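Local atomic coordinates of surface glycoprotein (PDB entry 5KLH), a protein that forms the two-lobed ectodomain of a transmembrane surface antigen from insect-stage Trypanosoma brucei, is of uncertain function, and may act as a sensor. Residues 32-37 and 74-79; 41-46 and 207-212; 55-60 and 201-206; 159-164 and 177-182. All coordinates share one frame; numbering follows the deposited sequence. Where two conformers were deposited one is given.

Contacts 1, 3 and 4 are buried, while contact 2 is only partly so, its strand having exposed residues on its outer side. All four reach one mixed sheet. Contacts 1 and 3 join neighbouring strands through backbone bonds and meet where F33 packs on T58, A60 and L202. Contacts 2 and 4 instead lay a helix and a loop on the sheet, with no hydrogen bond crossing between their segments. Strand 36-47 serves contacts 1 and 2, and strand 197-204 of contact 3 pairs with strand 145-164 of contact 4. In contacts 1 and 3 rings also pack on the sheet faces, whereas contacts 2 and 4 rest mainly on side-chain packing.

Contact 1: 32-37 and 74-79; sequences TFSDVK and VVKVNI
F33 sets its ring among V75, V77 and I79 of strand 72-79, on one face of the sheet. Its CB carries CG anti to the carbonyl carbon (chi1 -70°), which swings the ring over toward the partner strand. From there CD1 lies 4.1 Å from V75 CG1, and CE1 is 3.9 Å from V77 CG1. On the other flank CE2 comes to 3.9 Å from I79 CD1, and CZ touches the same isoleucine. A broad, flat phenyl suits this place because it can meet three branched aliphatic residues at once; L202 and V200 of strand 197-204 also pack against it. The backbone beneath is antiparallel: T32 and N78 form a hydrogen-bonded pair, F33 and V77 a non-hydrogen-bonded one, and a type I' turn from F33 to V36 then carries the chain into strand 36-47. At that turn S34 extends the pairing with its hydroxyl. S34 N donates to K76 O at 2.9 Å, while S34 OG accepts from K76 N at 2.9 Å and donates to a lone pair of V74 O at 2.9 Å, in the carbonyl plane. On the face opposite F33, a water links T32 OG1, D35 N and K76 O.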
loop_
_atom_site.group_PDB
_atom_site.type_symbol
_atom_site.label_atom_id
_atom_site.label_comp_id
_atom_site.label_asym_id
_atom_site.label_seq_id
_atom_site.Cartn_x
_atom_site.Cartn_y
_atom_site.Cartn_z
ATOM N N THR A 32 -20.743 8.892 -2.446
ATOM C CA THR A 32 -20.374 8.298 -3.733
ATOM C C THR A 32 -18.878 8.336 -3.993
ATOM O O THR A 32 -18.164 9.196 -3.478
ATOM C CB THR A 32 -21.075 8.999 -4.924
ATOM O OG1 THR A 32 -20.862 10.414 -4.837
ATOM C CG2 THR A 32 -22.569 8.711 -4.940
ATOM N N PHE A 33 -18.422 7.393 -4.811
ATOM C CA PHE A 33 -17.093 7.420 -5.398
ATOM C C PHE A 33 -17.300 7.556 -6.901
ATOM O O PHE A 33 -17.838 6.648 -7.523
ATOM C CB PHE A 33 -16.292 6.147 -5.082
ATOM C CG PHE A 33 -15.860 6.019 -3.641
ATOM C CD1 PHE A 33 -14.703 6.645 -3.187
ATOM C CD2 PHE A 33 -16.581 5.233 -2.757
ATOM C CE1 PHE A 33 -14.293 6.508 -1.855
ATOM C CE2 PHE A 33 -16.175 5.093 -1.435
ATOM C CZ PHE A 33 -15.035 5.717 -0.986
ATOM N N SER A 34 -16.882 8.684 -7.469
ATOM C CA SER A 34 -17.101 8.968 -8.884
ATOM C C SER A 34 -18.531 8.594 -9.299
ATOM O O SER A 34 -18.735 7.850 -10.269
ATOM C CB SER A 34 -16.075 8.226 -9.746
ATOM O OG SER A 34 -14.771 8.716 -9.467
ATOM N N ASP A 35 -19.489 9.102 -8.520
ATOM C CA ASP A 35 -20.927 8.941 -8.738
ATOM C C ASP A 35 -21.447 7.521 -8.524
ATOM O O ASP A 35 -22.635 7.262 -8.735
ATOM C CB ASP A 35 -21.298 9.416 -10.137
ATOM C CG ASP A 35 -20.846 10.824 -10.398
ATOM O OD1 ASP A 35 -21.157 11.703 -9.567
ATOM O OD2 ASP A 35 -20.148 11.039 -11.410
ATOM N N VAL A 36 -20.590 6.604 -8.079
ATOM C CA VAL A 36 -21.093 5.283 -7.700
ATOM C C VAL A 36 -21.421 5.253 -6.207
ATOM O O VAL A 36 -20.617 5.687 -5.383
ATOM C CB VAL A 36 -20.082 4.166 -8.028
ATOM C CG1 VAL A 36 -20.664 2.797 -7.663
ATOM C CG2 VAL A 36 -19.719 4.192 -9.502
ATOM N N LYS A 37 -22.605 4.755 -5.854
ATOM C CA LYS A 37 -23.042 4.758 -4.457
ATOM C C LYS A 37 -22.095 3.975 -3.550
ATOM O O LYS A 37 -21.782 2.821 -3.834
ATOM C CB LYS A 37 -24.445 4.165 -4.327
ATOM C CG LYS A 37 -24.980 4.208 -2.905
ATOM C CD LYS A 37 -26.418 3.715 -2.840
ATOM C CE LYS A 37 -26.966 3.893 -1.438
ATOM N NZ LYS A 37 -28.419 3.556 -1.344
ATOM N N VAL A 74 -9.688 8.172 -12.348
ATOM C CA VAL A 74 -10.031 9.371 -11.606
ATOM C C VAL A 74 -11.108 9.043 -10.597
ATOM O O VAL A 74 -12.252 8.757 -10.967
ATOM C CB VAL A 74 -10.520 10.496 -12.548
ATOM C CG1 VAL A 74 -10.855 11.743 -11.750
ATOM C CG2 VAL A 74 -9.455 10.805 -13.593
ATOM N N VAL A 75 -10.752 9.093 -9.318
ATOM C CA VAL A 75 -11.691 8.744 -8.259
ATOM C C VAL A 75 -12.065 10.008 -7.498
ATOM O O VAL A 75 -11.240 10.591 -6.805
ATOM C CB VAL A 75 -11.092 7.696 -7.304
ATOM C CG1 VAL A 75 -12.094 7.313 -6.231
ATOM C CG2 VAL A 75 -10.669 6.465 -8.095
ATOM N N LYS A 76 -13.309 10.449 -7.670
ATOM C CA LYS A 76 -13.810 11.613 -6.951
ATOM C C LYS A 76 -14.538 11.179 -5.693
ATOM O O LYS A 76 -15.613 10.574 -5.749
ATOM C CB LYS A 76 -14.716 12.440 -7.867
ATOM C CG LYS A 76 -13.994 12.805 -9.157
ATOM C CD LYS A 76 -14.770 13.783 -10.026
ATOM C CE LYS A 76 -13.962 14.114 -11.277
ATOM N NZ LYS A 76 -14.582 15.180 -12.116
ATOM N N VAL A 77 -13.918 11.458 -4.554
ATOM C CA VAL A 77 -14.431 10.996 -3.277
ATOM C C VAL A 77 -15.415 12.028 -2.746
ATOM O O VAL A 77 -15.043 13.168 -2.491
ATOM C CB VAL A 77 -13.279 10.778 -2.285
ATOM C CG1 VAL A 77 -13.789 10.245 -0.965
ATOM C CG2 VAL A 77 -12.237 9.863 -2.906
ATOM N N ASN A 78 -16.677 11.635 -2.636
ATOM C CA ASN A 78 -17.720 12.518 -2.121
ATOM C C ASN A 78 -18.490 11.803 -1.010
ATOM O O ASN A 78 -19.614 11.316 -1.207
ATOM C CB ASN A 78 -18.654 12.967 -3.249
ATOM C CG ASN A 78 -19.551 14.118 -2.834
ATOM O OD1 ASN A 78 -19.479 14.604 -1.697
ATOM N ND2 ASN A 78 -20.398 14.568 -3.755
ATOM N N ILE A 79 -17.865 11.756 0.161
ATOM C CA ILE A 79 -18.344 10.977 1.289
ATOM C C ILE A 79 -18.751 11.921 2.405
ATOM O O ILE A 79 -18.010 12.848 2.744
ATOM C CB ILE A 79 -17.260 10.008 1.775
ATOM C CG1 ILE A 79 -16.942 8.996 0.666
ATOM C CG2 ILE A 79 -17.689 9.285 3.052
ATOM C CD1 ILE A 79 -18.095 7.989 0.389
HETATM O O HOH W 1 -18.681 11.006 -6.291
#

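Contact 2: 41-46 and 207-212; sequences RRQSLS and DPFIAL
L45 and F209 cross at about a right angle, the leucine reaching from strand 36-47 to the first turn of helix 208-215. L45 CD2 meets the phenyl at its edge, near the ring plane, 4.1 Å from F209 CD2. The other methyl slides past the ring onto the helix backbone, where L45 CD1 is 3.7 Å from F209 N, and it also touches P208 CB and L212 CD2. A forked side chain fits here because one branch serves the ring and the other the turn. Q43 approaches the same phenyl obliquely: its amide plane lies 23° from the ring plane, with NE2 3.8 Å from F209 CD2. That amide is held by S55 OG, a hydrogen bond from Q43 NE2. F209 CG stands anti to its own N (chi1 179°), a setting that carries the ring alongside the ends of Q43 and L45, where it also stacks with Y203. The helix start is fixed by D207, whose OD2 accepts from F209 N at 2.8 Å, and P208 needs no hydrogen-bond donor in the first turn. An aspartate N-cap followed by proline is a classic helix beginning, here anchoring a helix laid nearly along a strand of the sheet.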
loop_
_atom_site.group_PDB
_atom_site.type_symbol
_atom_site.label_atom_id
_atom_site.label_comp_id
_atom_site.label_asym_id
_atom_site.label_seq_id
_atom_site.Cartn_x
_atom_site.Cartn_y
_atom_site.Cartn_z
ATOM N N ARG A 41 -18.820 -0.694 5.133
ATOM C CA ARG A 41 -18.576 -2.106 5.365
ATOM C C ARG A 41 -17.911 -2.313 6.703
ATOM O O ARG A 41 -16.938 -1.635 7.033
ATOM C CB ARG A 41 -17.673 -2.693 4.272
ATOM C CG ARG A 41 -18.236 -2.666 2.869
ATOM C CD ARG A 41 -19.234 -3.760 2.655
ATOM N NE ARG A 41 -19.775 -3.779 1.296
ATOM C CZ ARG A 41 -20.843 -4.497 0.958
ATOM N NH1 ARG A 41 -21.454 -5.218 1.884
ATOM N NH2 ARG A 41 -21.304 -4.491 -0.285
ATOM N N ARG A 42 -18.418 -3.266 7.472
ATOM C CA ARG A 42 -17.782 -3.634 8.724
ATOM C C ARG A 42 -17.160 -5.021 8.584
ATOM O O ARG A 42 -17.870 -6.011 8.393
ATOM C CB ARG A 42 -18.801 -3.582 9.866
ATOM C CG ARG A 42 -19.352 -2.174 10.119
ATOM C CD ARG A 42 -20.752 -2.176 10.741
ATOM N NE ARG A 42 -21.819 -2.092 9.739
ATOM C CZ ARG A 42 -22.700 -3.057 9.483
ATOM N NH1 ARG A 42 -23.627 -2.880 8.550
ATOM N NH2 ARG A 42 -22.662 -4.197 10.156
ATOM N N GLN A 43 -15.830 -5.085 8.652
ATOM C CA GLN A 43 -15.106 -6.341 8.500
ATOM C C GLN A 43 -14.452 -6.699 9.831
ATOM O O GLN A 43 -14.371 -5.870 10.753
ATOM C CB GLN A 43 -14.046 -6.247 7.386
ATOM C CG GLN A 43 -12.899 -5.231 7.668
ATOM C CD GLN A 43 -11.853 -5.143 6.545
ATOM O OE1 GLN A 43 -11.871 -5.953 5.610
ATOM N NE2 GLN A 43 -10.933 -4.153 6.637
ATOM N N SER A 44 -13.999 -7.938 9.938
ATOM C CA SER A 44 -13.280 -8.372 11.123
ATOM C C SER A 44 -11.941 -8.913 10.706
ATOM O O SER A 44 -11.852 -9.730 9.786
ATOM C CB SER A 44 -14.080 -9.439 11.896
ATOM O OG SER A 44 -15.226 -8.863 12.497
ATOM N N LEU A 45 -10.896 -8.437 11.369
ATOM C CA LEU A 45 -9.563 -8.967 11.177
ATOM C C LEU A 45 -9.371 -10.084 12.179
ATOM O O LEU A 45 -9.916 -10.032 13.275
ATOM C CB LEU A 45 -8.513 -7.876 11.380
ATOM C CG LEU A 45 -8.812 -6.557 10.680
ATOM C CD1 LEU A 45 -7.765 -5.532 11.055
ATOM C CD2 LEU A 45 -8.868 -6.748 9.159
ATOM N N SER A 46 -8.621 -11.104 11.808
ATOM C CA SER A 46 -8.272 -12.130 12.775
ATOM C C SER A 46 -6.794 -12.009 13.051
ATOM O O SER A 46 -5.991 -12.243 12.155
ATOM C CB SER A 46 -8.592 -13.543 12.263
ATOM O OG SER A 46 -9.936 -13.680 11.843
ATOM N N ASP A 207 -7.900 3.243 11.789
ATOM C CA ASP A 207 -8.464 1.894 11.630
ATOM C C ASP A 207 -7.472 0.810 12.010
ATOM O O ASP A 207 -6.293 0.913 11.705
ATOM C CB ASP A 207 -8.929 1.657 10.197
ATOM C CG ASP A 207 -9.880 0.496 10.101
ATOM O OD1 ASP A 207 -11.090 0.748 10.243
ATOM O OD2 ASP A 207 -9.418 -0.655 9.872
ATOM N N PRO A 208 -7.951 -0.261 12.661
ATOM C CA PRO A 208 -7.029 -1.343 13.009
ATOM C C PRO A 208 -6.403 -2.017 11.785
ATOM O O PRO A 208 -5.334 -2.618 11.894
ATOM C CB PRO A 208 -7.932 -2.319 13.772
ATOM C CG PRO A 208 -8.936 -1.421 14.442
ATOM C CD PRO A 208 -9.246 -0.396 13.356
ATOM N N PHE A 209 -7.061 -1.938 10.633
ATOM C CA PHE A 209 -6.463 -2.483 9.412
ATOM C C PHE A 209 -5.128 -1.776 9.126
ATOM O O PHE A 209 -4.126 -2.422 8.791
ATOM C CB PHE A 209 -7.430 -2.329 8.224
ATOM C CG PHE A 209 -6.891 -2.850 6.909
ATOM C CD1 PHE A 209 -6.179 -2.023 6.062
ATOM C CD2 PHE A 209 -7.141 -4.151 6.510
ATOM C CE1 PHE A 209 -5.687 -2.487 4.856
ATOM C CE2 PHE A 209 -6.658 -4.622 5.300
ATOM C CZ PHE A 209 -5.931 -3.784 4.472
ATOM N N ILE A 210 -5.123 -0.455 9.252
ATOM C CA ILE A 210 -3.914 0.323 8.989
ATOM C C ILE A 210 -2.894 0.084 10.107
ATOM O O ILE A 210 -1.714 -0.140 9.835
ATOM C CB ILE A 210 -4.239 1.814 8.841
ATOM C CG1 ILE A 210 -4.984 2.045 7.523
ATOM C CG2 ILE A 210 -2.969 2.650 8.928
ATOM C CD1 ILE A 210 -5.516 3.460 7.342
ATOM N N ALA A 211 -3.355 0.086 11.359
ATOM C CA ALA A 211 -2.470 -0.226 12.486
ATOM C C ALA A 211 -1.795 -1.594 12.348
ATOM O O ALA A 211 -0.594 -1.726 12.607
ATOM C CB ALA A 211 -3.234 -0.144 13.792
ATOM N N LEU A 212 -2.554 -2.611 11.935
ATOM C CA LEU A 212 -1.991 -3.933 11.726
ATOM C C LEU A 212 -0.965 -3.924 10.594
ATOM O O LEU A 212 0.113 -4.512 10.733
ATOM C CB LEU A 212 -3.108 -4.945 11.444
ATOM C CG LEU A 212 -2.724 -6.418 11.423
ATOM C CD1 LEU A 212 -2.185 -6.829 12.798
ATOM C CD2 LEU A 212 -3.923 -7.269 11.036
#

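Contact 3: 55-60 and 201-206; sequences SVYTEA and QLYSEG
T58 and L202 are joined by a pair of backbone hydrogen bonds, T58 N to L202 O at 3.0 Å and L202 N to T58 O at 2.8 Å, the second nearly straight at N-H. Two residues further, the strands have spread and a water takes over: it donates to V56 O at 2.6 Å and accepts from S204 N at 2.9 Å. On the side-chain face of Y57, Y203 OH donates to Q201 OE1 at 3.0 Å. This satisfies the buried amide oxygen and steadies the amide, which lies stacked on the Y57 ring with planes 14° apart. The backbone puts Y57 CB over the Y203 face, 3.7 Å from the ring centroid, as a CH-pi contact, and chi1 of 57° swings the Y57 ring alongside Y203 and against the Q201 amide. Tyrosine and glutamine suit the place because each offers a flat surface besides its polar tip. The other polar tips find partners beyond the two strands: S55 OG bonds D207 OD2, T58 OG1 bonds W29 O, and E59 OE1 makes a salt bridge with R41 NE. Strand 197-204 is antiparallel to strand 51-63 but parallel to strand 145-164, the hallmark of a mixed beta sheet.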
loop_
_atom_site.group_PDB
_atom_site.type_symbol
_atom_site.label_atom_id
_atom_site.label_comp_id
_atom_site.label_asym_id
_atom_site.label_seq_id
_atom_site.Cartn_x
_atom_site.Cartn_y
_atom_site.Cartn_z
ATOM N N SER A 55 -12.966 -3.451 11.893
ATOM C CA SER A 55 -12.373 -2.562 10.902
ATOM C C SER A 55 -13.544 -2.072 10.078
ATOM O O SER A 55 -14.451 -2.851 9.780
ATOM C CB SER A 55 -11.333 -3.296 10.044
ATOM O OG SER A 55 -10.925 -2.527 8.914
ATOM N N VAL A 56 -13.547 -0.789 9.735
ATOM C CA VAL A 56 -14.692 -0.210 9.057
ATOM C C VAL A 56 -14.208 0.672 7.916
ATOM O O VAL A 56 -13.327 1.510 8.111
ATOM C CB VAL A 56 -15.563 0.630 10.018
ATOM C CG1 VAL A 56 -16.731 1.237 9.259
ATOM C CG2 VAL A 56 -16.072 -0.226 11.162
ATOM N N TYR A 57 -14.751 0.468 6.721
ATOM C CA TYR A 57 -14.397 1.314 5.588
ATOM C C TYR A 57 -15.646 1.585 4.759
ATOM O O TYR A 57 -16.667 0.925 4.928
ATOM C CB TYR A 57 -13.300 0.654 4.740
ATOM C CG TYR A 57 -13.646 -0.722 4.217
ATOM C CD1 TYR A 57 -13.381 -1.855 4.973
ATOM C CD2 TYR A 57 -14.210 -0.888 2.958
ATOM C CE1 TYR A 57 -13.696 -3.119 4.498
ATOM C CE2 TYR A 57 -14.521 -2.142 2.478
ATOM C CZ TYR A 57 -14.260 -3.251 3.255
ATOM O OH TYR A 57 -14.566 -4.498 2.777
ATOM N N THR A 58 -15.589 2.564 3.876
ATOM C CA THR A 58 -16.670 2.721 2.916
ATOM C C THR A 58 -16.113 2.455 1.515
ATOM O O THR A 58 -14.935 2.734 1.243
ATOM C CB THR A 58 -17.331 4.101 3.036
ATOM O OG1 THR A 58 -18.548 4.112 2.293
ATOM C CG2 THR A 58 -16.416 5.212 2.520
ATOM N N GLU A 59 -16.931 1.856 0.649
ATOM C CA GLU A 59 -16.419 1.328 -0.621
ATOM C C GLU A 59 -17.405 1.430 -1.764
ATOM O O GLU A 59 -18.615 1.453 -1.554
ATOM C CB GLU A 59 -16.001 -0.144 -0.470
ATOM C CG GLU A 59 -17.148 -1.110 -0.121
ATOM C CD GLU A 59 -17.946 -1.589 -1.332
ATOM O OE1 GLU A 59 -19.078 -2.095 -1.136
ATOM O OE2 GLU A 59 -17.446 -1.480 -2.476
ATOM N N ALA A 60 -16.868 1.466 -2.976
ATOM C CA ALA A 60 -17.671 1.316 -4.165
ATOM C C ALA A 60 -16.776 0.763 -5.255
ATOM O O ALA A 60 -15.558 0.969 -5.228
ATOM C CB ALA A 60 -18.302 2.658 -4.575
ATOM N N GLN A 201 -11.674 1.596 -1.589
ATOM C CA GLN A 201 -11.977 1.517 -0.163
ATOM C C GLN A 201 -11.389 2.701 0.591
ATOM O O GLN A 201 -10.185 2.982 0.494
ATOM C CB GLN A 201 -11.440 0.200 0.436
ATOM C CG GLN A 201 -12.000 -1.047 -0.253
ATOM C CD GLN A 201 -11.478 -2.352 0.330
ATOM O OE1 GLN A 201 -10.758 -2.361 1.326
ATOM N NE2 GLN A 201 -11.851 -3.469 -0.296
ATOM N N LEU A 202 -12.232 3.390 1.357
ATOM C CA LEU A 202 -11.767 4.529 2.150
ATOM C C LEU A 202 -11.782 4.165 3.634
ATOM O O LEU A 202 -12.830 3.816 4.189
ATOM C CB LEU A 202 -12.630 5.775 1.880
ATOM C CG LEU A 202 -12.337 7.010 2.734
ATOM C CD1 LEU A 202 -11.006 7.634 2.344
ATOM C CD2 LEU A 202 -13.459 8.041 2.651
ATOM N N TYR A 203 -10.598 4.201 4.249
ATOM C CA TYR A 203 -10.403 3.956 5.678
ATOM C C TYR A 203 -10.185 5.242 6.437
ATOM O O TYR A 203 -9.777 6.269 5.856
ATOM C CB TYR A 203 -9.185 3.054 5.917
ATOM C CG TYR A 203 -9.394 1.637 5.469
ATOM C CD1 TYR A 203 -9.216 1.285 4.146
ATOM C CD2 TYR A 203 -9.780 0.652 6.375
ATOM C CE1 TYR A 203 -9.428 -0.032 3.722
ATOM C CE2 TYR A 203 -9.991 -0.652 5.967
ATOM C CZ TYR A 203 -9.815 -0.986 4.637
ATOM O OH TYR A 203 -10.025 -2.288 4.211
ATOM N N SER A 204 -10.394 5.187 7.748
ATOM C CA SER A 204 -9.914 6.262 8.608
ATOM C C SER A 204 -8.507 5.904 9.087
ATOM O O SER A 204 -8.163 4.724 9.172
ATOM C CB SER A 204 -10.861 6.509 9.793
ATOM O OG SER A 204 -10.850 5.426 10.712
ATOM N N GLU A 205 -7.695 6.926 9.355
ATOM C CA GLU A 205 -6.318 6.739 9.801
ATOM C C GLU A 205 -6.176 5.806 10.987
ATOM O O GLU A 205 -5.207 5.058 11.070
ATOM C CB GLU A 205 -5.672 8.085 10.180
ATOM C CG GLU A 205 -5.163 8.887 9.036
ATOM C CD GLU A 205 -4.307 10.058 9.494
ATOM O OE1 GLU A 205 -4.505 10.563 10.633
ATOM O OE2 GLU A 205 -3.463 10.497 8.697
ATOM N N GLY A 206 -7.103 5.887 11.936
ATOM C CA GLY A 206 -6.982 5.069 13.131
ATOM C C GLY A 206 -7.542 3.661 13.002
ATOM O O GLY A 206 -7.638 2.941 14.004
HETATM O O HOH W 2 -11.683 3.151 9.289
#

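Contact 4: 159-164 and 177-182; sequences YLVAAS and QSALYS
An ST turn at S178 to L180 presses the loop between strands 170-172 and 189-191 against Y159 and V161 of strand 145-164. S178 OG accepts from L180 N at 3.0 Å, and the same hydroxyl also bonds S187 O farther along the loop, so the buried hydroxyl is held by two bonds. The bend fixes L180 over the flat face of Y159: CG stands 3.7 Å from the ring centroid and 12° off the normal, a CH-pi contact. L180 CD1 lies over the same face, displaced toward CE1, 3.4 Å from Y159 CE1. Leucine fits because its branch point can sit over the ring while both methyls spread across it, and the same side chain also meets F209 of helix 208-215. Loop and helix thus cover this part of the long strand together, with I210 touching both A179 and V161. Nearer the backbone the fit is close. Y159 CB lies 3.6 Å from S178 OG and 3.9 Å from A179 CB, the single methyl of A179 sitting against both Y159 CB and V161 CG2. V161 has CG2 anti to its carbonyl carbon, which points that methyl at the turn, 3.6 Å from A179 N. The amide of A179 is buried there without a hydrogen-bond partner, with Y159 CB and V161 CG2 packed against it. S178 CA makes a CA-H...O contact with Y159 O at 3.5 Å, while Y159 N is bonded by Q188 OE1.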
loop_
_atom_site.group_PDB
_atom_site.type_symbol
_atom_site.label_atom_id
_atom_site.label_comp_id
_atom_site.label_asym_id
_atom_site.label_seq_id
_atom_site.Cartn_x
_atom_site.Cartn_y
_atom_site.Cartn_z
ATOM N N TYR A 159 -6.815 1.832 -2.235
ATOM C CA TYR A 159 -7.040 2.116 -0.813
ATOM C C TYR A 159 -6.778 3.572 -0.498
ATOM O O TYR A 159 -5.675 4.061 -0.751
ATOM C CB TYR A 159 -6.121 1.261 0.064
ATOM C CG TYR A 159 -6.253 -0.227 -0.114
ATOM C CD1 TYR A 159 -5.681 -0.871 -1.211
ATOM C CD2 TYR A 159 -6.904 -0.996 0.833
ATOM C CE1 TYR A 159 -5.783 -2.245 -1.359
ATOM C CE2 TYR A 159 -7.005 -2.370 0.692
ATOM C CZ TYR A 159 -6.437 -2.981 -0.408
ATOM O OH TYR A 159 -6.525 -4.345 -0.550
ATOM N N LEU A 160 -7.759 4.261 0.081
ATOM C CA LEU A 160 -7.610 5.674 0.401
ATOM C C LEU A 160 -7.772 5.859 1.895
ATOM O O LEU A 160 -8.415 5.034 2.543
ATOM C CB LEU A 160 -8.640 6.516 -0.361
ATOM C CG LEU A 160 -8.634 6.344 -1.878
ATOM C CD1 LEU A 160 -9.788 7.101 -2.541
ATOM C CD2 LEU A 160 -7.316 6.841 -2.433
ATOM N N VAL A 161 -7.178 6.920 2.441
ATOM C CA VAL A 161 -7.244 7.160 3.883
ATOM C C VAL A 161 -7.645 8.590 4.212
ATOM O O VAL A 161 -7.122 9.556 3.636
ATOM C CB VAL A 161 -5.882 6.825 4.559
ATOM C CG1 VAL A 161 -5.973 6.925 6.070
ATOM C CG2 VAL A 161 -5.423 5.427 4.182
ATOM N N ALA A 162 -8.594 8.714 5.134
ATOM C CA ALA A 162 -8.985 10.024 5.665
ATOM C C ALA A 162 -8.536 10.176 7.108
ATOM O O ALA A 162 -8.560 9.218 7.877
ATOM C CB ALA A 162 -10.498 10.216 5.570
ATOM N N ALA A 163 -8.149 11.396 7.462
ATOM C CA ALA A 163 -7.752 11.777 8.819
ATOM C C ALA A 163 -8.745 12.765 9.420
ATOM O O ALA A 163 -9.346 13.565 8.699
ATOM C CB ALA A 163 -6.375 12.399 8.806
ATOM N N SER A 164 -8.904 12.728 10.735
ATOM C CA SER A 164 -9.696 13.757 11.410
ATOM C C SER A 164 -9.142 15.148 11.135
ATOM O O SER A 164 -7.928 15.343 11.090
ATOM C CB SER A 164 -9.723 13.522 12.919
ATOM O OG SER A 164 -10.292 12.269 13.220
ATOM N N GLN A 177 -0.983 7.581 2.129
ATOM C CA GLN A 177 -1.483 7.706 0.766
ATOM C C GLN A 177 -2.121 6.390 0.339
ATOM O O GLN A 177 -2.698 6.287 -0.736
ATOM C CB GLN A 177 -0.365 8.107 -0.202
ATOM C CG GLN A 177 0.086 9.583 -0.099
ATOM C CD GLN A 177 1.433 9.747 0.587
ATOM O OE1 GLN A 177 1.939 8.819 1.214
ATOM N NE2 GLN A 177 2.026 10.928 0.461
ATOM N N SER A 178 -1.963 5.372 1.182
ATOM C CA SER A 178 -2.682 4.112 1.044
ATOM C C SER A 178 -2.896 3.515 2.423
ATOM O O SER A 178 -2.149 3.836 3.360
ATOM C CB SER A 178 -1.909 3.131 0.145
ATOM O OG SER A 178 -2.548 1.852 0.126
ATOM N N ALA A 179 -3.906 2.654 2.548
ATOM C CA ALA A 179 -4.085 1.903 3.789
ATOM C C ALA A 179 -3.145 0.718 3.862
ATOM O O ALA A 179 -2.941 0.161 4.942
ATOM C CB ALA A 179 -5.533 1.423 3.935
ATOM N N LEU A 180 -2.588 0.303 2.718
ATOM C CA LEU A 180 -1.663 -0.831 2.695
ATOM C C LEU A 180 -0.211 -0.423 2.939
ATOM O O LEU A 180 0.258 0.554 2.381
ATOM C CB LEU A 180 -1.733 -1.564 1.353
ATOM C CG LEU A 180 -2.942 -2.392 0.953
ATOM C CD1 LEU A 180 -2.630 -3.039 -0.384
ATOM C CD2 LEU A 180 -3.198 -3.463 1.995
ATOM N N TYR A 181 0.504 -1.184 3.762
ATOM C CA TYR A 181 1.945 -1.008 3.916
ATOM C C TYR A 181 2.594 -1.088 2.534
ATOM O O TYR A 181 2.227 -1.967 1.759
ATOM C CB TYR A 181 2.488 -2.101 4.829
ATOM C CG TYR A 181 3.916 -1.945 5.274
ATOM C CD1 TYR A 181 4.217 -1.228 6.412
ATOM C CD2 TYR A 181 4.946 -2.559 4.591
ATOM C CE1 TYR A 181 5.516 -1.107 6.852
ATOM C CE2 TYR A 181 6.253 -2.449 5.026
ATOM C CZ TYR A 181 6.528 -1.711 6.153
ATOM O OH TYR A 181 7.822 -1.586 6.602
ATOM N N SER A 182 3.550 -0.214 2.206
ATOM C CA SER A 182 4.128 0.783 3.115
ATOM C C SER A 182 3.519 2.185 3.012
ATOM O O SER A 182 4.204 3.177 3.284
ATOM C CB SER A 182 5.639 0.869 2.870
ATOM O OG SER A 182 5.913 0.910 1.473
#